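PDB 1V3W: ferripyochelin binding protein from Pyrococcus horikoshii, which probably catalyses the reversible hydration of carbon dioxide as a zinc-dependent gamma-class carbonic anhydrase, and also binds calcium. Local coordinates for residues Ser36-Ile50 / Val58-Thr72. Sequence-based numbering, arbitrary orientation.
With CA (calcium ion), chain C; ZN (zinc ion), chain B; EDO (1,2-ethanediol), chain H.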
loop_
_atom_site.group_PDB
_atom_site.type_symbol
_atom_site.label_atom_id
_atom_site.label_comp_id
_atom_site.label_asym_id
_atom_site.label_seq_id
_atom_site.Cartn_x
_atom_site.Cartn_y
_atom_site.Cartn_z
ATOM N N SER A 36 -9.275 12.894 9.710
ATOM C CA SER A 36 -7.930 12.494 10.083
ATOM C C SER A 36 -7.255 11.780 8.923
ATOM O O SER A 36 -7.879 10.989 8.213
ATOM C CB SER A 36 -7.955 11.603 11.336
ATOM O OG SER A 36 -8.824 10.492 11.196
ATOM N N VAL A 37 -5.982 12.096 8.724
ATOM C CA VAL A 37 -5.176 11.505 7.665
ATOM C C VAL A 37 -3.975 10.909 8.385
ATOM O O VAL A 37 -3.214 11.616 9.052
ATOM C CB VAL A 37 -4.741 12.572 6.640
ATOM C CG1 VAL A 37 -3.874 11.941 5.564
ATOM C CG2 VAL A 37 -5.974 13.206 6.003
ATOM N N TRP A 38 -3.814 9.601 8.236
ATOM C CA TRP A 38 -2.780 8.868 8.942
ATOM C C TRP A 38 -1.444 8.669 8.234
ATOM O O TRP A 38 -1.308 8.965 7.051
ATOM C CB TRP A 38 -3.411 7.557 9.420
ATOM C CG TRP A 38 -4.598 7.872 10.299
ATOM C CD1 TRP A 38 -5.887 8.105 9.897
ATOM C CD2 TRP A 38 -4.555 8.171 11.701
ATOM N NE1 TRP A 38 -6.645 8.536 10.965
ATOM C CE2 TRP A 38 -5.858 8.574 12.078
ATOM C CE3 TRP A 38 -3.550 8.121 12.670
ATOM C CZ2 TRP A 38 -6.163 8.956 13.394
ATOM C CZ3 TRP A 38 -3.858 8.499 13.972
ATOM C CH2 TRP A 38 -5.159 8.902 14.323
ATOM N N PRO A 39 -0.424 8.188 8.967
ATOM C CA PRO A 39 0.903 7.975 8.387
ATOM C C PRO A 39 0.967 7.311 7.023
ATOM O O PRO A 39 0.324 6.292 6.787
ATOM C CB PRO A 39 1.612 7.136 9.446
ATOM C CG PRO A 39 1.012 7.631 10.716
ATOM C CD PRO A 39 -0.456 7.732 10.370
ATOM N N SER A 40 1.754 7.907 6.135
ATOM C CA SER A 40 1.982 7.370 4.798
ATOM C C SER A 40 0.791 7.426 3.845
ATOM O O SER A 40 0.849 6.874 2.745
ATOM C CB SER A 40 2.494 5.928 4.910
ATOM O OG SER A 40 3.701 5.750 4.185
ATOM N N ALA A 41 -0.286 8.081 4.263
ATOM C CA ALA A 41 -1.448 8.231 3.397
ATOM C C ALA A 41 -1.105 9.349 2.417
ATOM O O ALA A 41 -0.380 10.282 2.766
ATOM C CB ALA A 41 -2.674 8.605 4.213
ATOM N N VAL A 42 -1.614 9.254 1.194
ATOM C CA VAL A 42 -1.351 10.266 0.179
ATOM C C VAL A 42 -2.640 10.758 -0.463
ATOM O O VAL A 42 -3.407 9.966 -1.006
ATOM C CB VAL A 42 -0.434 9.721 -0.952
ATOM C CG1 VAL A 42 -0.192 10.808 -1.996
ATOM C CG2 VAL A 42 0.894 9.240 -0.368
ATOM N N LEU A 43 -2.882 12.062 -0.371
ATOM C CA LEU A 43 -4.051 12.679 -0.990
ATOM C C LEU A 43 -3.460 13.645 -2.013
ATOM O O LEU A 43 -3.033 14.748 -1.674
ATOM C CB LEU A 43 -4.905 13.431 0.041
ATOM C CG LEU A 43 -5.708 12.562 1.017
ATOM C CD1 LEU A 43 -4.764 11.863 1.981
ATOM C CD2 LEU A 43 -6.694 13.424 1.783
ATOM N N ARG A 44 -3.414 13.209 -3.269
ATOM C CA ARG A 44 -2.832 14.020 -4.330
ATOM C C ARG A 44 -3.884 14.756 -5.152
ATOM O O ARG A 44 -4.488 14.195 -6.062
ATOM C CB ARG A 44 -1.951 13.133 -5.222
ATOM C CG ARG A 44 -1.178 13.878 -6.307
ATOM C CD ARG A 44 0.184 13.219 -6.589
ATOM N NE ARG A 44 0.080 11.824 -7.013
ATOM C CZ ARG A 44 -0.097 11.426 -8.271
ATOM N NH1 ARG A 44 -0.192 12.317 -9.250
ATOM N NH2 ARG A 44 -0.168 10.131 -8.552
ATOM N N GLY A 45 -4.101 16.024 -4.814
ATOM C CA GLY A 45 -5.081 16.832 -5.523
ATOM C C GLY A 45 -4.449 17.654 -6.630
ATOM O O GLY A 45 -4.550 18.883 -6.628
ATOM N N ASP A 46 -3.803 16.981 -7.579
ATOM C CA ASP A 46 -3.139 17.673 -8.681
ATOM C C ASP A 46 -3.901 17.692 -10.005
ATOM O O ASP A 46 -3.436 18.283 -10.981
ATOM C CB ASP A 46 -1.722 17.114 -8.890
ATOM C CG ASP A 46 -1.700 15.612 -9.129
ATOM O OD1 ASP A 46 -2.779 14.987 -9.208
ATOM O OD2 ASP A 46 -0.583 15.057 -9.236
ATOM N N ILE A 47 -5.058 17.039 -10.042
ATOM C CA ILE A 47 -5.900 17.043 -11.235
ATOM C C ILE A 47 -7.245 17.594 -10.761
ATOM O O ILE A 47 -7.466 18.804 -10.813
ATOM C CB ILE A 47 -6.055 15.626 -11.843
ATOM C CG1 ILE A 47 -4.674 15.074 -12.229
ATOM C CG2 ILE A 47 -6.945 15.685 -13.083
ATOM C CD1 ILE A 47 -4.705 13.683 -12.842
ATOM N N GLU A 48 -8.132 16.724 -10.286
ATOM C CA GLU A 48 -9.424 17.174 -9.770
ATOM C C GLU A 48 -9.328 17.273 -8.247
ATOM O O GLU A 48 -8.371 16.795 -7.639
ATOM C CB GLU A 48 -10.542 16.192 -10.135
ATOM C CG GLU A 48 -10.804 16.008 -11.627
ATOM C CD GLU A 48 -11.228 17.287 -12.324
ATOM O OE1 GLU A 48 -11.728 18.206 -11.641
ATOM O OE2 GLU A 48 -11.075 17.364 -13.561
ATOM N N GLN A 49 -10.328 17.887 -7.632
ATOM C CA GLN A 49 -10.343 18.045 -6.186
ATOM C C GLN A 49 -10.611 16.744 -5.437
ATOM O O GLN A 49 -11.278 15.837 -5.942
ATOM C CB GLN A 49 -11.417 19.063 -5.784
ATOM C CG GLN A 49 -11.499 19.331 -4.282
ATOM C CD GLN A 49 -12.587 20.331 -3.918
ATOM O OE1 GLN A 49 -13.755 19.971 -3.748
ATOM N NE2 GLN A 49 -12.205 21.596 -3.804
ATOM N N ILE A 50 -10.057 16.659 -4.231
ATOM C CA ILE A 50 -10.295 15.525 -3.347
ATOM C C ILE A 50 -10.951 16.170 -2.137
ATOM O O ILE A 50 -10.337 16.996 -1.460
ATOM C CB ILE A 50 -8.995 14.835 -2.899
ATOM C CG1 ILE A 50 -8.321 14.181 -4.105
ATOM C CG2 ILE A 50 -9.308 13.787 -1.827
ATOM C CD1 ILE A 50 -6.909 13.712 -3.830
ATOM N N VAL A 58 -8.765 8.748 6.746
ATOM C CA VAL A 58 -8.022 8.189 5.618
ATOM C C VAL A 58 -6.824 7.522 6.282
ATOM O O VAL A 58 -5.871 8.190 6.678
ATOM C CB VAL A 58 -7.558 9.308 4.667
ATOM C CG1 VAL A 58 -6.862 8.712 3.462
ATOM C CG2 VAL A 58 -8.760 10.145 4.225
ATOM N N GLN A 59 -6.880 6.201 6.395
ATOM C CA GLN A 59 -5.856 5.446 7.097
ATOM C C GLN A 59 -4.473 5.282 6.477
ATOM O O GLN A 59 -4.204 5.744 5.366
ATOM C CB GLN A 59 -6.461 4.103 7.510
ATOM C CG GLN A 59 -7.575 4.311 8.544
ATOM C CD GLN A 59 -8.381 3.065 8.851
ATOM O OE1 GLN A 59 -7.941 1.944 8.602
ATOM N NE2 GLN A 59 -9.570 3.260 9.412
ATOM N N ASP A 60 -3.590 4.637 7.232
ATOM C CA ASP A 60 -2.200 4.445 6.830
ATOM C C ASP A 60 -2.008 3.810 5.466
ATOM O O ASP A 60 -2.681 2.847 5.114
ATOM C CB ASP A 60 -1.460 3.592 7.868
ATOM C CG ASP A 60 -1.976 3.805 9.276
ATOM O OD1 ASP A 60 -1.307 4.497 10.072
ATOM O OD2 ASP A 60 -3.063 3.277 9.579
ATOM N N ASN A 61 -1.058 4.356 4.715
ATOM C CA ASN A 61 -0.700 3.860 3.391
ATOM C C ASN A 61 -1.805 3.847 2.345
ATOM O O ASN A 61 -1.727 3.125 1.350
ATOM C CB ASN A 61 -0.048 2.477 3.516
ATOM C CG ASN A 61 1.400 2.572 3.954
ATOM O OD1 ASN A 61 2.173 3.319 3.365
ATOM N ND2 ASN A 61 1.773 1.825 4.985
ATOM N N VAL A 62 -2.826 4.665 2.576
ATOM C CA VAL A 62 -3.928 4.807 1.631
ATOM C C VAL A 62 -3.505 5.824 0.573
ATOM O O VAL A 62 -2.701 6.711 0.848
ATOM C CB VAL A 62 -5.189 5.373 2.327
ATOM C CG1 VAL A 62 -6.190 5.887 1.291
ATOM C CG2 VAL A 62 -5.832 4.304 3.179
ATOM N N SER A 63 -4.014 5.671 -0.644
ATOM C CA SER A 63 -3.746 6.645 -1.693
ATOM C C SER A 63 -5.091 7.114 -2.231
ATOM O O SER A 63 -6.009 6.309 -2.416
ATOM C CB SER A 63 -2.950 6.039 -2.854
ATOM O OG SER A 63 -1.650 5.667 -2.452
ATOM N N ILE A 64 -5.223 8.418 -2.442
ATOM C CA ILE A 64 -6.440 8.965 -3.022
ATOM C C ILE A 64 -6.000 9.856 -4.170
ATOM O O ILE A 64 -5.120 10.703 -4.011
ATOM C CB ILE A 64 -7.265 9.798 -2.020
ATOM C CG1 ILE A 64 -7.640 8.938 -0.813
ATOM C CG2 ILE A 64 -8.537 10.313 -2.703
ATOM C CD1 ILE A 64 -8.494 9.656 0.221
ATOM N N HIS A 65 -6.588 9.633 -5.338
ATOM C CA HIS A 65 -6.257 10.419 -6.512
ATOM C C HIS A 65 -7.515 10.596 -7.349
ATOM O O HIS A 65 -8.599 10.162 -6.953
ATOM C CB HIS A 65 -5.173 9.717 -7.332
ATOM C CG HIS A 65 -4.497 10.611 -8.323
ATOM N ND1 HIS A 65 -4.146 10.190 -9.587
ATOM C CD2 HIS A 65 -4.106 11.904 -8.233
ATOM C CE1 HIS A 65 -3.570 11.188 -10.236
ATOM N NE2 HIS A 65 -3.534 12.239 -9.436
ATOM N N THR A 66 -7.364 11.231 -8.504
ATOM C CA THR A 66 -8.489 11.485 -9.394
ATOM C C THR A 66 -8.047 11.381 -10.846
ATOM O O THR A 66 -6.864 11.213 -11.143
ATOM C CB THR A 66 -9.045 12.907 -9.197
ATOM O OG1 THR A 66 -8.071 13.859 -9.648
ATOM C CG2 THR A 66 -9.364 13.167 -7.726
ATOM N N SER A 67 -9.022 11.484 -11.744
ATOM C CA SER A 67 -8.777 11.456 -13.178
ATOM C C SER A 67 -9.473 12.697 -13.716
ATOM O O SER A 67 -10.364 13.237 -13.058
ATOM C CB SER A 67 -9.383 10.197 -13.804
ATOM O OG SER A 67 -10.741 10.041 -13.433
ATOM N N HIS A 68 -9.064 13.166 -14.890
ATOM C CA HIS A 68 -9.694 14.346 -15.466
ATOM C C HIS A 68 -11.200 14.131 -15.580
ATOM O O HIS A 68 -11.656 13.159 -16.187
ATOM C CB HIS A 68 -9.107 14.664 -16.844
ATOM C CG HIS A 68 -7.755 15.306 -16.794
ATOM N ND1 HIS A 68 -6.586 14.581 -16.716
ATOM C CD2 HIS A 68 -7.391 16.610 -16.795
ATOM C CE1 HIS A 68 -5.558 15.411 -16.673
ATOM N NE2 HIS A 68 -6.020 16.647 -16.719
ATOM N N GLY A 69 -11.964 15.040 -14.983
ATOM C CA GLY A 69 -13.411 14.939 -15.023
ATOM C C GLY A 69 -13.991 14.038 -13.950
ATOM O O GLY A 69 -15.209 13.864 -13.872
ATOM N N TYR A 70 -13.124 13.470 -13.116
ATOM C CA TYR A 70 -13.568 12.575 -12.053
ATOM C C TYR A 70 -12.963 12.912 -10.700
ATOM O O TYR A 70 -11.975 12.310 -10.281
ATOM C CB TYR A 70 -13.231 11.129 -12.416
ATOM C CG TYR A 70 -14.038 10.607 -13.578
ATOM C CD1 TYR A 70 -15.375 10.250 -13.414
ATOM C CD2 TYR A 70 -13.475 10.500 -14.848
ATOM C CE1 TYR A 70 -16.137 9.799 -14.489
ATOM C CE2 TYR A 70 -14.227 10.050 -15.930
ATOM C CZ TYR A 70 -15.556 9.703 -15.743
ATOM O OH TYR A 70 -16.305 9.260 -16.809
ATOM N N PRO A 71 -13.545 13.887 -9.999
ATOM C CA PRO A 71 -13.003 14.243 -8.688
ATOM C C PRO A 71 -13.347 13.152 -7.682
ATOM O O PRO A 71 -14.178 12.281 -7.958
ATOM C CB PRO A 71 -13.701 15.563 -8.378
ATOM C CG PRO A 71 -15.033 15.391 -9.036
ATOM C CD PRO A 71 -14.669 14.769 -10.364
ATOM N N THR A 72 -12.690 13.173 -6.530
ATOM C CA THR A 72 -12.993 12.197 -5.499
ATOM C C THR A 72 -13.716 12.952 -4.403
ATOM O O THR A 72 -13.186 13.913 -3.848
ATOM C CB THR A 72 -11.724 11.544 -4.927
ATOM O OG1 THR A 72 -11.166 10.656 -5.905
ATOM C CG2 THR A 72 -12.060 10.753 -3.669
HETATM CA CA CA C . 3.633 4.536 2.133
HETATM ZN ZN ZN B . -4.222 8.143 -10.479
HETATM C C1 EDO H . 6.458 7.279 6.203
HETATM O O1 EDO H . 5.475 7.998 5.468
HETATM C C2 EDO H . 7.560 8.240 6.704
HETATM O O2 EDO H . 7.292 9.588 6.295
HETATM O O HOH W 1 -6.275 15.119 -8.073
HETATM O O HOH W 2 -2.971 8.011 -11.803
#
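The side chains of His65 and Asp46 cross at about a right angle between neighbouring coils of a left-handed parallel beta-helix, the fold of gamma-class carbonic anhydrases. His65 NE2 gives its proton to the syn lone pair of Asp46 OD1, 2.9 Å away and in the ring plane. This bond and the zinc ion, 2.2 Å from His65 ND1, together fix the rotation of the ring. His87 and His82 of a second subunit also bind this metal. Arg44 covers one face of the ring. With CG anti to the backbone N (chi1 -175°) and bends at chi2 and chi3, its guanidinium reaches back over the NE2 side, the two planes 32° apart. Arg44 NH1 forms a salt bridge with Asp46 OD2 at 2.8 Å, so the carboxylate is held through both oxygens. His166 of the second subunit also binds this carboxylate. Asp60 OD2 forms a salt bridge with Arg44 NH2 of the third subunit, and by the symmetry of the trimer Arg44 here should reach Asp60 of a neighbouring subunit. A leucine in place of Arg44 would probably leave Asp46 OD2 without its charged partner on this chain and bare one face of the His65 ring.

Strands 42-45 and 63-65 run parallel, joined by backbone hydrogen bonds such as Ile64 N to Val42 O. On the inner side Ile50 CG2 packs on Ile64 CG2 at 3.7 Å, and Leu43 lies alongside Ile64. At the far turn Ser40 OG and Asn61 OD1 bind one calcium ion, together with the same residues of the other two subunits.

The chain turns a corner at Asp46, Ile47 and Glu48. There Thr66 OG1 accepts from Glu48 N at 2.9 Å and gives its own proton to water 1. Ile47 CG2 sits over the centre of the His68 ring, a CH-pi contact 3.7 Å from the centroid.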